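Local coordinates for cysteine hydrolase (Vibrio cholerae, PDB 6V98), which probably acts as a cysteine hydrolase effector that the type VI secretion system delivers into rival bacterial cells, at residues S1-F6 against V84-G89; V10-Y15 against L42-V47; R112-V117 against Y179-Q184. All blocks are in the same frame, centred on the assembly; numbering follows the deposited sequence.

Overall arrangement
Contacts 2 and 3 are buried and their centres lie about 9 Å apart; contact 1 is only partly buried, its centre about 19 Å from that of the chain. Strand 5-12 ties the set together: contact 1 holds its beginning and contact 2 its end, and in the large antiparallel sheet it lies between strand 44-50 of contact 2 and strand 113-120 of contact 3. Chemistry follows place in the fold. Contact 1 rests on one side-chain amide bond and a little apolar packing, contact 2 on a regular backbone ladder with an aromatic group around a histidine, and contact 3 on calcium, water and a helix laid against the sheet.

Contact 1 (S1-F6 against V84-G89); sequences SGNDDF and VTIKSG
Asn3 and Phe6 meet the turn of a small beta hairpin, in which strands 86-87 and 90-91 are joined through Ser88 and Gly89. Both turn residues have positive phi, with backbone angles close to those of a type I' turn, and the carbonyl of Gly89 faces the N-terminal segment.

The polar part of the contact is a single hydrogen bond. Asn3 ND2 donates to Gly89 O over 3.1 Å, with a bent N-H...O angle of 140°. The approach is far from end-on: the C=O...N angle is 106°, and the donor is tilted out of the carbonyl plane. CG of Asn3 lies anti to the backbone N (chi1 -171°), a torsion that carries the amide across to the hairpin. The same ND2 also donates to Gly52 O, so one amide nitrogen joins the N-terminal segment to the hairpin turn and to the loop that holds Gly52.

Apolar packing lies beside this bond. The CG2 methyl of Ile86 sits 3.9 Å from Asn3 ND2, while its other branch ends in CD1, 4.0 Å from Phe6 CE1. Phe6 and Ile86 approach from opposite directions, and Ile91 of the partner strand touches both of them. The contact is modest, burying 154 Å² in all.

Local bonding organises the N-terminal segment itself. Ser1 OG accepts from Asn3 N at 2.9 Å in an ST turn, although Ser1 is poorly ordered. Glu53 meets both Ser1 OG and Gly2 N, and Asp5, at the start of the strand, is held by the backbone N atoms of Gly52, Phe122 and Phe123.

Gly89 O has a second neighbour besides the amide: the rim atom CZ of Phe6 approaches it to 3.6 Å, with the oxygen lying at the edge of the ring, near its plane.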
loop_
_atom_site.group_PDB
_atom_site.type_symbol
_atom_site.label_atom_id
_atom_site.label_comp_id
_atom_site.label_asym_id
_atom_site.label_seq_id
_atom_site.Cartn_x
_atom_site.Cartn_y
_atom_site.Cartn_z
ATOM N N SER A 1 -1.287 20.880 -14.091
ATOM C CA SER A 1 -2.660 20.386 -14.085
ATOM C C SER A 1 -3.373 20.698 -12.771
ATOM O O SER A 1 -4.582 20.944 -12.755
ATOM C CB SER A 1 -2.687 18.873 -14.342
ATOM O OG SER A 1 -2.370 18.148 -13.165
ATOM N N GLY A 2 -2.618 20.686 -11.672
ATOM C CA GLY A 2 -3.220 20.741 -10.355
ATOM C C GLY A 2 -4.018 19.512 -9.981
ATOM O O GLY A 2 -4.801 19.567 -9.029
ATOM N N ASN A 3 -3.851 18.407 -10.711
ATOM C CA ASN A 3 -4.597 17.184 -10.437
ATOM C C ASN A 3 -4.107 16.556 -9.141
ATOM O O ASN A 3 -2.898 16.436 -8.925
ATOM C CB ASN A 3 -4.433 16.200 -11.598
ATOM C CG ASN A 3 -5.352 14.991 -11.489
ATOM O OD1 ASN A 3 -6.532 15.118 -11.153
ATOM N ND2 ASN A 3 -4.806 13.805 -11.766
ATOM N N ASP A 4 -5.049 16.168 -8.276
ATOM C CA ASP A 4 -4.707 15.547 -6.999
ATOM C C ASP A 4 -3.866 14.290 -7.203
ATOM O O ASP A 4 -4.040 13.543 -8.167
ATOM C CB ASP A 4 -5.975 15.174 -6.226
ATOM C CG ASP A 4 -6.480 16.299 -5.340
ATOM O OD1 ASP A 4 -5.738 17.272 -5.131
ATOM O OD2 ASP A 4 -7.623 16.204 -4.857
ATOM N N ASP A 5 -2.951 14.048 -6.263
ATOM C CA ASP A 5 -2.200 12.809 -6.253
ATOM C C ASP A 5 -3.105 11.653 -5.833
ATOM O O ASP A 5 -4.251 11.846 -5.407
ATOM C CB ASP A 5 -1.005 12.927 -5.309
ATOM C CG ASP A 5 -0.123 14.114 -5.650
ATOM O OD1 ASP A 5 0.254 14.258 -6.841
ATOM O OD2 ASP A 5 0.183 14.905 -4.739
ATOM N N PHE A 6 -2.565 10.440 -5.941
ATOM C CA PHE A 6 -3.271 9.217 -5.595
ATOM C C PHE A 6 -2.476 8.459 -4.545
ATOM O O PHE A 6 -1.254 8.322 -4.665
ATOM C CB PHE A 6 -3.454 8.276 -6.802
ATOM C CG PHE A 6 -4.170 8.887 -7.984
ATOM C CD1 PHE A 6 -3.526 9.786 -8.814
ATOM C CD2 PHE A 6 -5.471 8.506 -8.294
ATOM C CE1 PHE A 6 -4.183 10.324 -9.934
ATOM C CE2 PHE A 6 -6.137 9.040 -9.406
ATOM C CZ PHE A 6 -5.490 9.950 -10.216
ATOM N N VAL A 84 1.952 4.841 -14.304
ATOM C CA VAL A 84 0.633 4.840 -14.905
ATOM C C VAL A 84 0.525 6.012 -15.875
ATOM O O VAL A 84 1.356 6.917 -15.892
ATOM C CB VAL A 84 -0.490 4.892 -13.842
ATOM C CG1 VAL A 84 -0.396 3.689 -12.915
ATOM C CG2 VAL A 84 -0.429 6.201 -13.044
ATOM N N THR A 85 -0.521 5.998 -16.690
ATOM C CA THR A 85 -0.844 7.094 -17.590
ATOM C C THR A 85 -2.037 7.851 -17.035
ATOM O O THR A 85 -3.060 7.244 -16.704
ATOM C CB THR A 85 -1.159 6.583 -18.992
ATOM O OG1 THR A 85 -0.049 5.808 -19.464
ATOM C CG2 THR A 85 -1.414 7.758 -19.934
ATOM N N ILE A 86 -1.897 9.164 -16.912
ATOM C CA ILE A 86 -2.986 10.026 -16.491
ATOM C C ILE A 86 -3.557 10.682 -17.736
ATOM O O ILE A 86 -2.812 11.239 -18.550
ATOM C CB ILE A 86 -2.518 11.089 -15.484
ATOM C CG1 ILE A 86 -1.693 10.479 -14.349
ATOM C CG2 ILE A 86 -3.730 11.829 -14.931
ATOM C CD1 ILE A 86 -2.459 9.538 -13.463
ATOM N N LYS A 87 -4.876 10.612 -17.890
ATOM C CA LYS A 87 -5.565 11.208 -19.029
ATOM C C LYS A 87 -6.754 11.986 -18.490
ATOM O O LYS A 87 -7.679 11.395 -17.925
ATOM C CB LYS A 87 -6.008 10.139 -20.025
ATOM C CG LYS A 87 -7.016 10.633 -21.046
ATOM C CD LYS A 87 -6.573 10.307 -22.457
ATOM C CE LYS A 87 -7.436 11.030 -23.482
ATOM N NZ LYS A 87 -7.329 12.509 -23.336
ATOM N N SER A 88 -6.721 13.311 -18.644
ATOM C CA SER A 88 -7.778 14.178 -18.127
ATOM C C SER A 88 -8.025 13.912 -16.645
ATOM O O SER A 88 -9.165 13.799 -16.189
ATOM C CB SER A 88 -9.064 14.013 -18.932
ATOM O OG SER A 88 -8.812 14.265 -20.298
ATOM N N GLY A 89 -6.938 13.786 -15.892
ATOM C CA GLY A 89 -7.017 13.604 -14.460
ATOM C C GLY A 89 -7.241 12.181 -13.999
ATOM O O GLY A 89 -7.093 11.911 -12.804
#

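Contact 2 (V10-Y15 against L42-V47); sequences VVFPDY and LGHAGV
His44 leaves its strand beside Phe12 and Tyr15, where strands 10-12 and 44-47 pair antiparallel in the central sheet. Its CB sits over the middle of the Tyr15 ring in a CH-pi contact, 3.4 Å from the centroid. CG lies anti to the backbone N (chi1 173°), carrying the imidazole along the tyrosine; His44 CG is 4.0 Å from Tyr15 CE1. On the ring, CD2 of His44 meets the rim of Phe12 at CD1, 3.9 Å away, the two planes being only 14° apart. Beyond these aromatics, NE2 is hydrogen-bonded to Glu61 OE1, and ND1 makes a weak hydrogen bond to O1 of the dimethylarsinoyl-cysteine at position 152.

The backbone fixes where this side chain starts. Phe12 N donates to His44 O at 2.8 Å, whereas the return bond from His44 N to Phe12 O is weak. Farther along, Val10 and Gly46 exchange two bonds, and on the other face Val11 packs against Ala45.

With both imidazole nitrogens engaged, CB and CG against Tyr15 and CD2 against Phe12, His44 is held in a set orientation between a carboxylate and the modified cysteine, consistent with the Cys-His-acid arrangement of papain-like hydrolases.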
loop_
_atom_site.group_PDB
_atom_site.type_symbol
_atom_site.label_atom_id
_atom_site.label_comp_id
_atom_site.label_asym_id
_atom_site.label_seq_id
_atom_site.Cartn_x
_atom_site.Cartn_y
_atom_site.Cartn_z
ATOM N N VAL A 10 -3.347 -1.103 -0.727
ATOM C CA VAL A 10 -3.750 -2.366 -1.341
ATOM C C VAL A 10 -3.568 -3.472 -0.312
ATOM O O VAL A 10 -2.543 -3.523 0.372
ATOM C CB VAL A 10 -2.960 -2.652 -2.637
ATOM C CG1 VAL A 10 -3.332 -1.611 -3.712
ATOM C CG2 VAL A 10 -1.458 -2.634 -2.394
ATOM N N VAL A 11 -4.573 -4.336 -0.181
ATOM C CA VAL A 11 -4.507 -5.506 0.681
ATOM C C VAL A 11 -4.701 -6.742 -0.186
ATOM O O VAL A 11 -5.492 -6.733 -1.135
ATOM C CB VAL A 11 -5.563 -5.442 1.806
ATOM C CG1 VAL A 11 -5.606 -6.745 2.593
ATOM C CG2 VAL A 11 -5.261 -4.258 2.748
ATOM N N PHE A 12 -3.951 -7.793 0.128
ATOM C CA PHE A 12 -4.043 -9.083 -0.548
ATOM C C PHE A 12 -4.730 -10.009 0.439
ATOM O O PHE A 12 -4.062 -10.644 1.263
ATOM C CB PHE A 12 -2.649 -9.599 -0.918
ATOM C CG PHE A 12 -1.793 -8.568 -1.620
ATOM C CD1 PHE A 12 -0.894 -7.784 -0.903
ATOM C CD2 PHE A 12 -1.906 -8.377 -2.998
ATOM C CE1 PHE A 12 -0.119 -6.828 -1.547
ATOM C CE2 PHE A 12 -1.134 -7.440 -3.652
ATOM C CZ PHE A 12 -0.237 -6.658 -2.923
ATOM N N PRO A 13 -6.062 -10.100 0.425
ATOM C CA PRO A 13 -6.755 -10.786 1.528
ATOM C C PRO A 13 -6.505 -12.277 1.575
ATOM O O PRO A 13 -6.741 -12.891 2.622
ATOM C CB PRO A 13 -8.239 -10.492 1.262
ATOM C CG PRO A 13 -8.285 -9.595 0.066
ATOM C CD PRO A 13 -6.990 -9.714 -0.648
ATOM N N ASP A 14 -6.058 -12.884 0.478
ATOM C CA ASP A 14 -5.833 -14.321 0.428
ATOM C C ASP A 14 -4.369 -14.693 0.627
ATOM O O ASP A 14 -4.011 -15.866 0.479
ATOM C CB ASP A 14 -6.351 -14.873 -0.893
ATOM C CG ASP A 14 -7.833 -14.636 -1.059
ATOM O OD1 ASP A 14 -8.574 -14.817 -0.068
ATOM O OD2 ASP A 14 -8.251 -14.257 -2.168
ATOM N N TYR A 15 -3.535 -13.709 0.946
ATOM C CA TYR A 15 -2.118 -13.907 1.231
ATOM C C TYR A 15 -1.949 -14.779 2.467
ATOM O O TYR A 15 -2.646 -14.598 3.468
ATOM C CB TYR A 15 -1.494 -12.532 1.449
ATOM C CG TYR A 15 -0.001 -12.429 1.599
ATOM C CD1 TYR A 15 0.779 -11.981 0.543
ATOM C CD2 TYR A 15 0.617 -12.702 2.810
ATOM C CE1 TYR A 15 2.138 -11.833 0.676
ATOM C CE2 TYR A 15 1.985 -12.563 2.954
ATOM C CZ TYR A 15 2.738 -12.126 1.886
ATOM O OH TYR A 15 4.097 -11.991 2.020
ATOM N N LEU A 42 -4.811 -12.667 8.761
ATOM C CA LEU A 42 -4.994 -12.930 7.343
ATOM C C LEU A 42 -4.596 -11.699 6.514
ATOM O O LEU A 42 -4.942 -10.568 6.856
ATOM C CB LEU A 42 -6.450 -13.341 7.057
ATOM C CG LEU A 42 -6.737 -14.851 6.945
ATOM C CD1 LEU A 42 -8.240 -15.175 6.965
ATOM C CD2 LEU A 42 -6.083 -15.420 5.703
ATOM N N GLY A 43 -3.838 -11.926 5.448
ATOM C CA GLY A 43 -3.621 -10.927 4.424
ATOM C C GLY A 43 -2.328 -10.149 4.614
ATOM O O GLY A 43 -1.736 -10.112 5.694
ATOM N N HIS A 44 -1.913 -9.479 3.536
ATOM C CA HIS A 44 -0.762 -8.583 3.522
ATOM C C HIS A 44 -1.191 -7.256 2.903
ATOM O O HIS A 44 -2.185 -7.185 2.179
ATOM C CB HIS A 44 0.410 -9.212 2.742
ATOM C CG HIS A 44 1.577 -8.293 2.536
ATOM N ND1 HIS A 44 2.253 -7.696 3.577
ATOM C CD2 HIS A 44 2.188 -7.875 1.403
ATOM C CE1 HIS A 44 3.234 -6.953 3.095
ATOM N NE2 HIS A 44 3.212 -7.039 1.776
ATOM N N ALA A 45 -0.447 -6.189 3.194
ATOM C CA ALA A 45 -0.841 -4.866 2.735
ATOM C C ALA A 45 0.372 -4.135 2.186
ATOM O O ALA A 45 1.496 -4.362 2.632
ATOM C CB ALA A 45 -1.474 -4.030 3.866
ATOM N N GLY A 46 0.126 -3.263 1.205
ATOM C CA GLY A 46 1.144 -2.353 0.697
ATOM C C GLY A 46 0.491 -1.059 0.249
ATOM O O GLY A 46 -0.697 -0.879 0.502
ATOM N N VAL A 47 1.220 -0.147 -0.396
ATOM C CA VAL A 47 0.602 1.106 -0.829
ATOM C C VAL A 47 1.217 1.552 -2.149
ATOM O O VAL A 47 2.437 1.542 -2.319
ATOM C CB VAL A 47 0.711 2.210 0.252
ATOM C CG1 VAL A 47 2.167 2.522 0.607
ATOM C CG2 VAL A 47 -0.066 3.466 -0.173
#

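Contact 3 (R112-V117 against Y179-Q184); sequences RISGVV and YIEQFQ. With CA (calcium ion), chain B; CA (calcium ion), chain C.
Glu181 OE2 faces Ser114 OG with a bridging water between them and is gripped by several groups. It binds a calcium ion at 2.4 Å, accepts from this water at 2.6 Å, and receives a weak bond from a second water, which in turn accepts from Arg112 NH2. The first water also bonds Ser114 OG, 2.7 Å from it, and so joins helix to strand. The other carboxylate oxygen, Glu181 OE1, completes bidentate binding at 2.6 Å from the calcium. A bend at chi2 of Glu181 turns the carboxylate toward the ion and the strand.

Gln184 supplies the third protein oxygen: OE1 lies 2.4 Å from the same ion, and four waters complete a shell of seven atoms. The other end of the amide reaches the sheet. NE2 donates to Gly115 O over 3.0 Å at a fairly straight 161°, with the acceptor near the amide plane. NE2 also donates to a calcium-bound water that contacts Ser114 OG. Extension beyond CG (chi2 180°) lets the amide span from helix to metal and strand.

Below this polar layer, helix 176-184 packs on strand 113-120 with segment axes at 36°. The two methyls of Val116 meet different helix side chains: CG1 touches Gln184 CG at 3.5 Å, and CG2 lies over one face of Phe183, 4.0 Å from the ring centroid. Ile180 packs on Ser114 through CG1 and CG2, and also touches Val11 of strand 5-12.

Gln184 O binds a second calcium together with the backbone O atoms of Glu187 and Glu203 and with Asp189 OD1. One residue thus serves two metal sites, and its amide has a defined rotation, oxygen to calcium and nitrogen to Gly115; the ion would probably polarise that amide and strengthen its N-H as a donor to the strand.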
loop_
_atom_site.group_PDB
_atom_site.type_symbol
_atom_site.label_atom_id
_atom_site.label_comp_id
_atom_site.label_asym_id
_atom_site.label_seq_id
_atom_site.Cartn_x
_atom_site.Cartn_y
_atom_site.Cartn_z
ATOM N N ARG A 112 -5.722 -11.781 -5.373
ATOM C CA ARG A 112 -6.549 -10.614 -5.642
ATOM C C ARG A 112 -6.178 -9.468 -4.708
ATOM O O ARG A 112 -5.550 -9.658 -3.663
ATOM C CB ARG A 112 -8.042 -10.940 -5.486
ATOM C CG ARG A 112 -8.519 -11.094 -4.037
ATOM C CD ARG A 112 -9.942 -11.641 -3.960
ATOM N NE ARG A 112 -10.366 -11.951 -2.588
ATOM C CZ ARG A 112 -11.071 -11.126 -1.814
ATOM N NH1 ARG A 112 -11.428 -9.922 -2.258
ATOM N NH2 ARG A 112 -11.427 -11.501 -0.593
ATOM N N ILE A 113 -6.597 -8.265 -5.095
ATOM C CA ILE A 113 -6.325 -7.046 -4.344
ATOM C C ILE A 113 -7.652 -6.438 -3.922
ATOM O O ILE A 113 -8.590 -6.374 -4.723
ATOM C CB ILE A 113 -5.505 -6.050 -5.184
ATOM C CG1 ILE A 113 -4.112 -6.622 -5.454
ATOM C CG2 ILE A 113 -5.456 -4.651 -4.507
ATOM C CD1 ILE A 113 -3.247 -5.770 -6.327
ATOM N N SER A 114 -7.743 -6.040 -2.654
ATOM C CA SER A 114 -8.771 -5.129 -2.166
ATOM C C SER A 114 -8.094 -3.810 -1.827
ATOM O O SER A 114 -7.128 -3.803 -1.067
ATOM C CB SER A 114 -9.465 -5.689 -0.918
ATOM O OG SER A 114 -10.130 -6.913 -1.177
ATOM N N GLY A 115 -8.589 -2.691 -2.380
ATOM C CA GLY A 115 -7.951 -1.410 -2.150
ATOM C C GLY A 115 -8.955 -0.288 -1.954
ATOM O O GLY A 115 -10.167 -0.471 -2.093
ATOM N N VAL A 116 -8.423 0.876 -1.591
ATOM C CA VAL A 116 -9.164 2.131 -1.619
ATOM C C VAL A 116 -8.331 3.135 -2.392
ATOM O O VAL A 116 -7.100 3.041 -2.434
ATOM C CB VAL A 116 -9.491 2.676 -0.205
ATOM C CG1 VAL A 116 -10.446 1.738 0.509
ATOM C CG2 VAL A 116 -8.198 2.901 0.617
ATOM N N VAL A 117 -9.001 4.115 -2.989
ATOM C CA VAL A 117 -8.331 5.144 -3.772
ATOM C C VAL A 117 -8.524 6.470 -3.055
ATOM O O VAL A 117 -9.647 6.974 -2.953
ATOM C CB VAL A 117 -8.860 5.203 -5.210
ATOM C CG1 VAL A 117 -8.114 6.252 -5.990
ATOM C CG2 VAL A 117 -8.732 3.821 -5.882
ATOM N N TYR A 179 -9.538 -4.774 8.123
ATOM C CA TYR A 179 -9.415 -3.320 8.126
ATOM C C TYR A 179 -9.756 -2.727 6.766
ATOM O O TYR A 179 -10.426 -1.684 6.687
ATOM C CB TYR A 179 -8.002 -2.896 8.552
ATOM C CG TYR A 179 -7.847 -1.393 8.528
ATOM C CD1 TYR A 179 -8.252 -0.619 9.615
ATOM C CD2 TYR A 179 -7.319 -0.746 7.418
ATOM C CE1 TYR A 179 -8.148 0.770 9.597
ATOM C CE2 TYR A 179 -7.210 0.661 7.388
ATOM C CZ TYR A 179 -7.625 1.399 8.489
ATOM O OH TYR A 179 -7.530 2.771 8.489
ATOM N N ILE A 180 -9.275 -3.346 5.683
ATOM C CA ILE A 180 -9.501 -2.743 4.372
ATOM C C ILE A 180 -10.986 -2.684 4.072
ATOM O O ILE A 180 -11.462 -1.717 3.473
ATOM C CB ILE A 180 -8.719 -3.485 3.263
ATOM C CG1 ILE A 180 -8.658 -2.628 1.990
ATOM C CG2 ILE A 180 -9.290 -4.874 2.981
ATOM C CD1 ILE A 180 -7.839 -1.372 2.138
ATOM N N GLU A 181 -11.748 -3.679 4.527
ATOM C CA GLU A 181 -13.186 -3.655 4.293
ATOM C C GLU A 181 -13.846 -2.531 5.080
ATOM O O GLU A 181 -14.747 -1.858 4.570
ATOM C CB GLU A 181 -13.794 -5.008 4.645
ATOM C CG GLU A 181 -13.407 -6.121 3.675
ATOM C CD GLU A 181 -13.905 -5.874 2.255
ATOM O OE1 GLU A 181 -15.055 -5.416 2.091
ATOM O OE2 GLU A 181 -13.132 -6.136 1.305
ATOM N N GLN A 182 -13.397 -2.300 6.317
ATOM C CA GLN A 182 -13.843 -1.124 7.059
ATOM C C GLN A 182 -13.473 0.162 6.330
ATOM O O GLN A 182 -14.294 1.085 6.226
ATOM C CB GLN A 182 -13.234 -1.133 8.464
ATOM C CG GLN A 182 -13.985 -1.988 9.466
ATOM C CD GLN A 182 -15.479 -1.701 9.477
ATOM O OE1 GLN A 182 -16.285 -2.528 9.048
ATOM N NE2 GLN A 182 -15.852 -0.519 9.953
ATOM N N PHE A 183 -12.238 0.245 5.825
ATOM C CA PHE A 183 -11.782 1.454 5.141
ATOM C C PHE A 183 -12.632 1.721 3.905
ATOM O O PHE A 183 -12.953 2.877 3.591
ATOM C CB PHE A 183 -10.304 1.299 4.767
ATOM C CG PHE A 183 -9.544 2.606 4.624
ATOM C CD1 PHE A 183 -10.194 3.826 4.649
ATOM C CD2 PHE A 183 -8.161 2.595 4.455
ATOM C CE1 PHE A 183 -9.483 5.012 4.510
ATOM C CE2 PHE A 183 -7.446 3.789 4.326
ATOM C CZ PHE A 183 -8.112 4.985 4.339
ATOM N N GLN A 184 -13.032 0.656 3.210
ATOM C CA GLN A 184 -13.821 0.796 1.992
ATOM C C GLN A 184 -15.209 1.354 2.264
ATOM O O GLN A 184 -15.842 1.870 1.339
ATOM C CB GLN A 184 -13.946 -0.556 1.285
ATOM C CG GLN A 184 -12.677 -1.004 0.536
ATOM C CD GLN A 184 -12.847 -2.345 -0.152
ATOM O OE1 GLN A 184 -13.780 -3.092 0.142
ATOM N NE2 GLN A 184 -11.936 -2.662 -1.071
HETATM CA CA CA B . -14.531 -5.301 -0.455
HETATM CA CA CA C . -16.652 2.277 -0.763
HETATM O O HOH W 1 -13.289 -9.204 0.033
HETATM O O HOH W 2 -12.562 -5.611 -1.702
HETATM O O HOH W 3 -11.145 -7.792 1.178
HETATM O O HOH W 4 -17.041 -4.426 -0.181
HETATM O O HOH W 5 -15.269 -7.273 -1.817
HETATM O O HOH W 6 -14.903 -3.962 -2.600
HETATM O O HOH W 7 -18.074 3.842 0.243
HETATM O O HOH W 8 -18.305 0.662 0.020
#